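Local coordinates for 3-oxoacyl-[acyl-carrier-protein] synthase, mitochondrial (Arabidopsis thaliana, PDB 2IX4), which catalyses the condensation step of mitochondrial fatty acid synthesis, adding two carbons from malonyl-ACP to a growing acyl chain, at residues Y91-W105 with S252-R266. Sequence-based numbering, arbitrary orientation.
Sequences YAVCAADEALRDAEW and SGVIVLEEYEHAKRR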
loop_
_atom_site.group_PDB
_atom_site.type_symbol
_atom_site.label_atom_id
_atom_site.label_comp_id
_atom_site.label_asym_id
_atom_site.label_seq_id
_atom_site.Cartn_x
_atom_site.Cartn_y
_atom_site.Cartn_z
ATOM N N TYR A 91 4.059 -3.655 16.539
ATOM C CA TYR A 91 3.008 -4.676 16.570
ATOM C C TYR A 91 3.281 -5.781 15.552
ATOM O O TYR A 91 3.170 -6.967 15.869
ATOM C CB TYR A 91 1.626 -4.066 16.299
ATOM C CG TYR A 91 1.088 -3.138 17.369
ATOM C CD1 TYR A 91 0.032 -2.276 17.085
ATOM C CD2 TYR A 91 1.631 -3.111 18.657
ATOM C CE1 TYR A 91 -0.476 -1.423 18.046
ATOM C CE2 TYR A 91 1.132 -2.250 19.630
ATOM C CZ TYR A 91 0.077 -1.409 19.314
ATOM O OH TYR A 91 -0.432 -0.551 20.257
ATOM N N ALA A 92 3.647 -5.373 14.338
ATOM C CA ALA A 92 3.919 -6.293 13.240
ATOM C C ALA A 92 5.136 -7.159 13.529
ATOM O O ALA A 92 5.111 -8.358 13.278
ATOM C CB ALA A 92 4.107 -5.530 11.940
ATOM N N VAL A 93 6.191 -6.549 14.060
ATOM C CA VAL A 93 7.409 -7.285 14.396
ATOM C C VAL A 93 7.116 -8.305 15.497
ATOM O O VAL A 93 7.542 -9.455 15.409
ATOM C CB VAL A 93 8.580 -6.339 14.778
ATOM C CG1 VAL A 93 9.788 -7.130 15.291
ATOM C CG2 VAL A 93 8.983 -5.490 13.580
ATOM N N CYS A 94 6.371 -7.876 16.515
ATOM C CA CYS A 94 5.934 -8.757 17.603
ATOM C C CYS A 94 5.162 -9.968 17.068
ATOM O O CYS A 94 5.476 -11.113 17.403
ATOM C CB CYS A 94 5.076 -7.977 18.607
ATOM S SG CYS A 94 4.447 -8.959 19.981
ATOM N N ALA A 95 4.164 -9.698 16.229
ATOM C CA ALA A 95 3.341 -10.743 15.624
ATOM C C ALA A 95 4.135 -11.633 14.666
ATOM O O ALA A 95 3.942 -12.853 14.645
ATOM C CB ALA A 95 2.142 -10.128 14.915
ATOM N N ALA A 96 5.024 -11.022 13.881
ATOM C CA ALA A 96 5.851 -11.764 12.929
ATOM C C ALA A 96 6.794 -12.718 13.646
ATOM O O ALA A 96 7.007 -13.838 13.186
ATOM C CB ALA A 96 6.630 -10.821 12.029
ATOM N N ASP A 97 7.342 -12.274 14.775
ATOM C CA ASP A 97 8.241 -13.101 15.579
ATOM C C ASP A 97 7.542 -14.340 16.129
ATOM O O ASP A 97 8.126 -15.429 16.157
ATOM C CB ASP A 97 8.839 -12.293 16.731
ATOM C CG ASP A 97 10.014 -12.998 17.383
ATOM O OD1 ASP A 97 9.866 -13.453 18.537
ATOM O OD2 ASP A 97 11.077 -13.112 16.731
ATOM N N GLU A 98 6.300 -14.167 16.579
ATOM C CA GLU A 98 5.487 -15.283 17.060
ATOM C C GLU A 98 5.173 -16.257 15.925
ATOM O O GLU A 98 5.345 -17.467 16.079
ATOM C CB GLU A 98 4.189 -14.783 17.705
ATOM C CG GLU A 98 3.341 -15.897 18.313
ATOM C CD GLU A 98 1.925 -15.469 18.675
ATOM O OE1 GLU A 98 1.572 -14.281 18.497
ATOM O OE2 GLU A 98 1.164 -16.338 19.144
ATOM N N ALA A 99 4.715 -15.718 14.793
ATOM C CA ALA A 99 4.390 -16.523 13.614
ATOM C C ALA A 99 5.578 -17.351 13.116
ATOM O O ALA A 99 5.434 -18.542 12.840
ATOM C CB ALA A 99 3.844 -15.635 12.495
ATOM N N LEU A 100 6.746 -16.721 13.013
ATOM C CA LEU A 100 7.954 -17.394 12.526
ATOM C C LEU A 100 8.461 -18.481 13.471
ATOM O O LEU A 100 8.936 -19.531 13.023
ATOM C CB LEU A 100 9.061 -16.376 12.225
ATOM C CG LEU A 100 8.843 -15.513 10.975
ATOM C CD1 LEU A 100 9.676 -14.245 11.047
ATOM C CD2 LEU A 100 9.149 -16.295 9.698
ATOM N N ARG A 101 8.360 -18.231 14.773
ATOM C CA ARG A 101 8.751 -19.231 15.770
ATOM C C ARG A 101 7.754 -20.390 15.804
ATOM O O ARG A 101 8.145 -21.546 15.964
ATOM C CB ARG A 101 8.936 -18.590 17.146
ATOM C CG ARG A 101 10.159 -17.686 17.196
ATOM C CD ARG A 101 10.415 -17.092 18.565
ATOM N NE ARG A 101 11.483 -16.096 18.497
ATOM C CZ ARG A 101 12.782 -16.366 18.608
ATOM N NH1 ARG A 101 13.206 -17.608 18.815
ATOM N NH2 ARG A 101 13.666 -15.381 18.520
ATOM N N ASP A 102 6.474 -20.064 15.622
ATOM C CA ASP A 102 5.409 -21.058 15.449
ATOM C C ASP A 102 5.683 -21.951 14.231
ATOM O O ASP A 102 5.549 -23.176 14.308
ATOM C CB ASP A 102 4.056 -20.349 15.311
ATOM C CG ASP A 102 2.875 -21.308 15.285
ATOM O OD1 ASP A 102 2.933 -22.376 15.932
ATOM O OD2 ASP A 102 1.868 -20.971 14.630
ATOM N N ALA A 103 6.081 -21.326 13.123
ATOM C CA ALA A 103 6.424 -22.030 11.884
ATOM C C ALA A 103 7.803 -22.692 11.932
ATOM O O ALA A 103 8.162 -23.453 11.027
ATOM C CB ALA A 103 6.343 -21.074 10.699
ATOM N N GLU A 104 8.562 -22.403 12.988
ATOM C CA GLU A 104 9.956 -22.841 13.119
ATOM C C GLU A 104 10.768 -22.433 11.885
ATOM O O GLU A 104 11.574 -23.207 11.363
ATOM C CB GLU A 104 10.047 -24.349 13.405
ATOM C CG GLU A 104 9.307 -24.770 14.671
ATOM C CD GLU A 104 9.630 -26.182 15.129
ATOM O OE1 GLU A 104 10.264 -26.949 14.370
ATOM O OE2 GLU A 104 9.240 -26.525 16.267
ATOM N N TRP A 105 10.532 -21.206 11.427
ATOM C CA TRP A 105 11.207 -20.671 10.253
ATOM C C TRP A 105 12.090 -19.479 10.607
ATOM O O TRP A 105 11.677 -18.324 10.506
ATOM C CB TRP A 105 10.204 -20.301 9.149
ATOM C CG TRP A 105 10.874 -20.005 7.833
ATOM C CD1 TRP A 105 10.947 -18.796 7.199
ATOM C CD2 TRP A 105 11.586 -20.936 7.006
ATOM N NE1 TRP A 105 11.652 -18.921 6.023
ATOM C CE2 TRP A 105 12.055 -20.223 5.881
ATOM C CE3 TRP A 105 11.867 -22.308 7.103
ATOM C CZ2 TRP A 105 12.787 -20.832 4.857
ATOM C CZ3 TRP A 105 12.602 -22.916 6.084
ATOM C CH2 TRP A 105 13.051 -22.175 4.977
ATOM N N SER A 252 -2.072 -6.256 15.332
ATOM C CA SER A 252 -1.473 -6.854 14.146
ATOM C C SER A 252 -1.790 -8.335 14.061
ATOM O O SER A 252 -1.890 -9.021 15.079
ATOM C CB SER A 252 0.050 -6.662 14.153
ATOM O OG SER A 252 0.639 -7.172 12.965
ATOM N N GLY A 253 -1.945 -8.812 12.832
ATOM C CA GLY A 253 -2.040 -10.235 12.551
ATOM C C GLY A 253 -1.019 -10.571 11.485
ATOM O O GLY A 253 -0.939 -9.900 10.457
ATOM N N VAL A 254 -0.217 -11.594 11.745
ATOM C CA VAL A 254 0.800 -12.024 10.797
ATOM C C VAL A 254 0.780 -13.546 10.684
ATOM O O VAL A 254 0.734 -14.257 11.695
ATOM C CB VAL A 254 2.217 -11.518 11.201
ATOM C CG1 VAL A 254 3.289 -12.143 10.325
ATOM C CG2 VAL A 254 2.297 -9.990 11.123
ATOM N N ILE A 255 0.794 -14.037 9.448
ATOM C CA ILE A 255 0.898 -15.475 9.194
ATOM C C ILE A 255 2.126 -15.812 8.360
ATOM O O ILE A 255 2.651 -14.961 7.633
ATOM C CB ILE A 255 -0.374 -16.056 8.507
ATOM C CG1 ILE A 255 -0.603 -15.422 7.129
ATOM C CG2 ILE A 255 -1.589 -15.882 9.405
ATOM C CD1 ILE A 255 -1.779 -16.004 6.361
ATOM N N VAL A 256 2.586 -17.054 8.484
ATOM C CA VAL A 256 3.618 -17.578 7.604
ATOM C C VAL A 256 2.930 -18.422 6.538
ATOM O O VAL A 256 2.318 -19.450 6.838
ATOM C CB VAL A 256 4.680 -18.409 8.363
ATOM C CG1 VAL A 256 5.686 -19.017 7.391
ATOM C CG2 VAL A 256 5.400 -17.544 9.388
ATOM N N LEU A 257 3.001 -17.947 5.301
ATOM C CA LEU A 257 2.536 -18.693 4.149
ATOM C C LEU A 257 3.733 -19.380 3.516
ATOM O O LEU A 257 4.827 -18.812 3.479
ATOM C CB LEU A 257 1.904 -17.749 3.130
ATOM C CG LEU A 257 0.613 -17.020 3.494
ATOM C CD1 LEU A 257 0.450 -15.801 2.611
ATOM C CD2 LEU A 257 -0.591 -17.955 3.366
ATOM N N GLU A 258 3.541 -20.605 3.039
ATOM C CA GLU A 258 4.589 -21.272 2.276
ATOM C C GLU A 258 4.072 -22.319 1.306
ATOM O O GLU A 258 2.995 -22.887 1.493
ATOM C CB GLU A 258 5.710 -21.827 3.178
ATOM C CG GLU A 258 5.385 -23.020 4.026
ATOM C CD GLU A 258 6.573 -23.448 4.887
ATOM O OE1 GLU A 258 7.535 -24.051 4.358
ATOM O OE2 GLU A 258 6.546 -23.185 6.105
ATOM N N GLU A 259 4.855 -22.546 0.257
ATOM C CA GLU A 259 4.537 -23.534 -0.758
ATOM C C GLU A 259 4.451 -24.925 -0.123
ATOM O O GLU A 259 5.281 -25.292 0.710
ATOM C CB GLU A 259 5.567 -23.472 -1.895
ATOM C CG GLU A 259 5.196 -24.269 -3.138
ATOM C CD GLU A 259 5.621 -25.720 -3.037
ATOM O OE1 GLU A 259 6.681 -25.986 -2.429
ATOM O OE2 GLU A 259 4.894 -26.593 -3.557
ATOM N N TYR A 260 3.428 -25.673 -0.527
ATOM C CA TYR A 260 3.053 -26.945 0.094
ATOM C C TYR A 260 4.177 -27.989 0.126
ATOM O O TYR A 260 4.434 -28.599 1.171
ATOM C CB TYR A 260 1.785 -27.485 -0.589
ATOM C CG TYR A 260 1.184 -28.748 0.002
ATOM C CD1 TYR A 260 1.179 -28.977 1.380
ATOM C CD2 TYR A 260 0.584 -29.697 -0.825
ATOM C CE1 TYR A 260 0.619 -30.131 1.914
ATOM C CE2 TYR A 260 0.019 -30.855 -0.302
ATOM C CZ TYR A 260 0.040 -31.064 1.066
ATOM O OH TYR A 260 -0.520 -32.205 1.588
ATOM N N GLU A 261 4.852 -28.183 -1.003
ATOM C CA GLU A 261 5.959 -29.148 -1.073
ATOM C C GLU A 261 7.135 -28.739 -0.187
ATOM O O GLU A 261 7.769 -29.590 0.442
ATOM C CB GLU A 261 6.425 -29.363 -2.519
ATOM C CG GLU A 261 5.375 -29.990 -3.437
ATOM C CD GLU A 261 4.927 -31.370 -2.983
ATOM O OE1 GLU A 261 5.764 -32.144 -2.460
ATOM O OE2 GLU A 261 3.732 -31.685 -3.158
ATOM N N HIS A 262 7.412 -27.435 -0.147
ATOM C CA HIS A 262 8.439 -26.863 0.724
ATOM C C HIS A 262 8.140 -27.168 2.196
ATOM O O HIS A 262 9.029 -27.581 2.945
ATOM C CB HIS A 262 8.540 -25.348 0.491
ATOM C CG HIS A 262 9.670 -24.689 1.223
ATOM N ND1 HIS A 262 9.552 -24.224 2.516
ATOM C CD2 HIS A 262 10.938 -24.409 0.838
ATOM C CE1 HIS A 262 10.700 -23.693 2.898
ATOM N NE2 HIS A 262 11.557 -23.790 1.898
ATOM N N ALA A 263 6.881 -26.973 2.592
ATOM C CA ALA A 263 6.426 -27.251 3.960
ATOM C C ALA A 263 6.536 -28.730 4.332
ATOM O O ALA A 263 6.983 -29.066 5.433
ATOM C CB ALA A 263 4.990 -26.758 4.153
ATOM N N LYS A 264 6.130 -29.607 3.414
ATOM C CA LYS A 264 6.159 -31.053 3.653
ATOM C C LYS A 264 7.580 -31.591 3.780
ATOM O O LYS A 264 7.845 -32.464 4.609
ATOM C CB LYS A 264 5.409 -31.810 2.555
ATOM C CG LYS A 264 3.887 -31.748 2.671
ATOM C CD LYS A 264 3.209 -32.744 1.738
ATOM C CE LYS A 264 3.310 -32.316 0.279
ATOM N NZ LYS A 264 2.760 -33.350 -0.641
ATOM N N ARG A 265 8.485 -31.057 2.960
ATOM C CA ARG A 265 9.897 -31.451 2.963
ATOM C C ARG A 265 10.574 -31.271 4.321
ATOM O O ARG A 265 11.308 -32.150 4.771
ATOM C CB ARG A 265 10.667 -30.668 1.898
ATOM C CG ARG A 265 10.735 -31.351 0.547
ATOM C CD ARG A 265 12.072 -32.048 0.347
ATOM N NE ARG A 265 13.117 -31.122 -0.095
ATOM C CZ ARG A 265 14.394 -31.455 -0.279
ATOM N NH1 ARG A 265 14.807 -32.698 -0.063
ATOM N NH2 ARG A 265 15.266 -30.539 -0.685
ATOM N N ARG A 266 10.320 -30.132 4.963
ATOM C CA ARG A 266 10.952 -29.807 6.243
ATOM C C ARG A 266 10.158 -30.294 7.459
ATOM O O ARG A 266 10.563 -30.060 8.603
ATOM C CB ARG A 266 11.241 -28.304 6.337
ATOM C CG ARG A 266 10.016 -27.409 6.371
ATOM C CD ARG A 266 10.433 -25.950 6.334
ATOM N NE ARG A 266 9.345 -25.049 6.700
ATOM C CZ ARG A 266 9.102 -24.623 7.935
ATOM N NH1 ARG A 266 9.866 -25.018 8.948
ATOM N NH2 ARG A 266 8.088 -23.798 8.158
#
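The carbonyl oxygen of Ala-103 is gripped by two nitrogens of Arg-266, NH2 at 2.9 Å and NH1 at 3.1 Å, both with Ala-103 O in the guanidinium plane. Arginine suits this place because a second edge remains: NE and NH2 meet Glu-258 side-on, with Arg-266 NH2 2.6 Å from Glu-258 OE2. Glu-258 OE1 also accepts from His-262 ND1 (2.7 Å), which fixes the imidazole's rotation. Trp-105, its CG turned away from the backbone N (chi1 -169°), brings CE3 over the guanidinium face, planes 53° apart, and the edge of His-262 meets its six-membered ring in an offset edge-to-face pair, His-262 CE1 3.5 Å from Trp-105 CH2. Were Arg-266 an alanine, Ala-103 O would probably lose both donors and the Glu-258 carboxylate its charged mate. The oxygen belongs to a helix end closed by a Schellman motif, Glu-104 being the positive-phi residue. In this thiolase-like fold, helix 87-102 packs on strand 251-259 of the central sheet; over residues 91-102 and 252-259 the axes run 31° apart, N-to-C in much the same sense. Alanines let the backbones come close: Val-254 CG2 lies 3.8 Å from Ala-95 CB, and Val-256 CG2 fits among Ala-99, Leu-100 and Ala-103. Further back, Ser-252 is small enough to sit against Ala-92, its hydroxyl bonded to Gly-205 O.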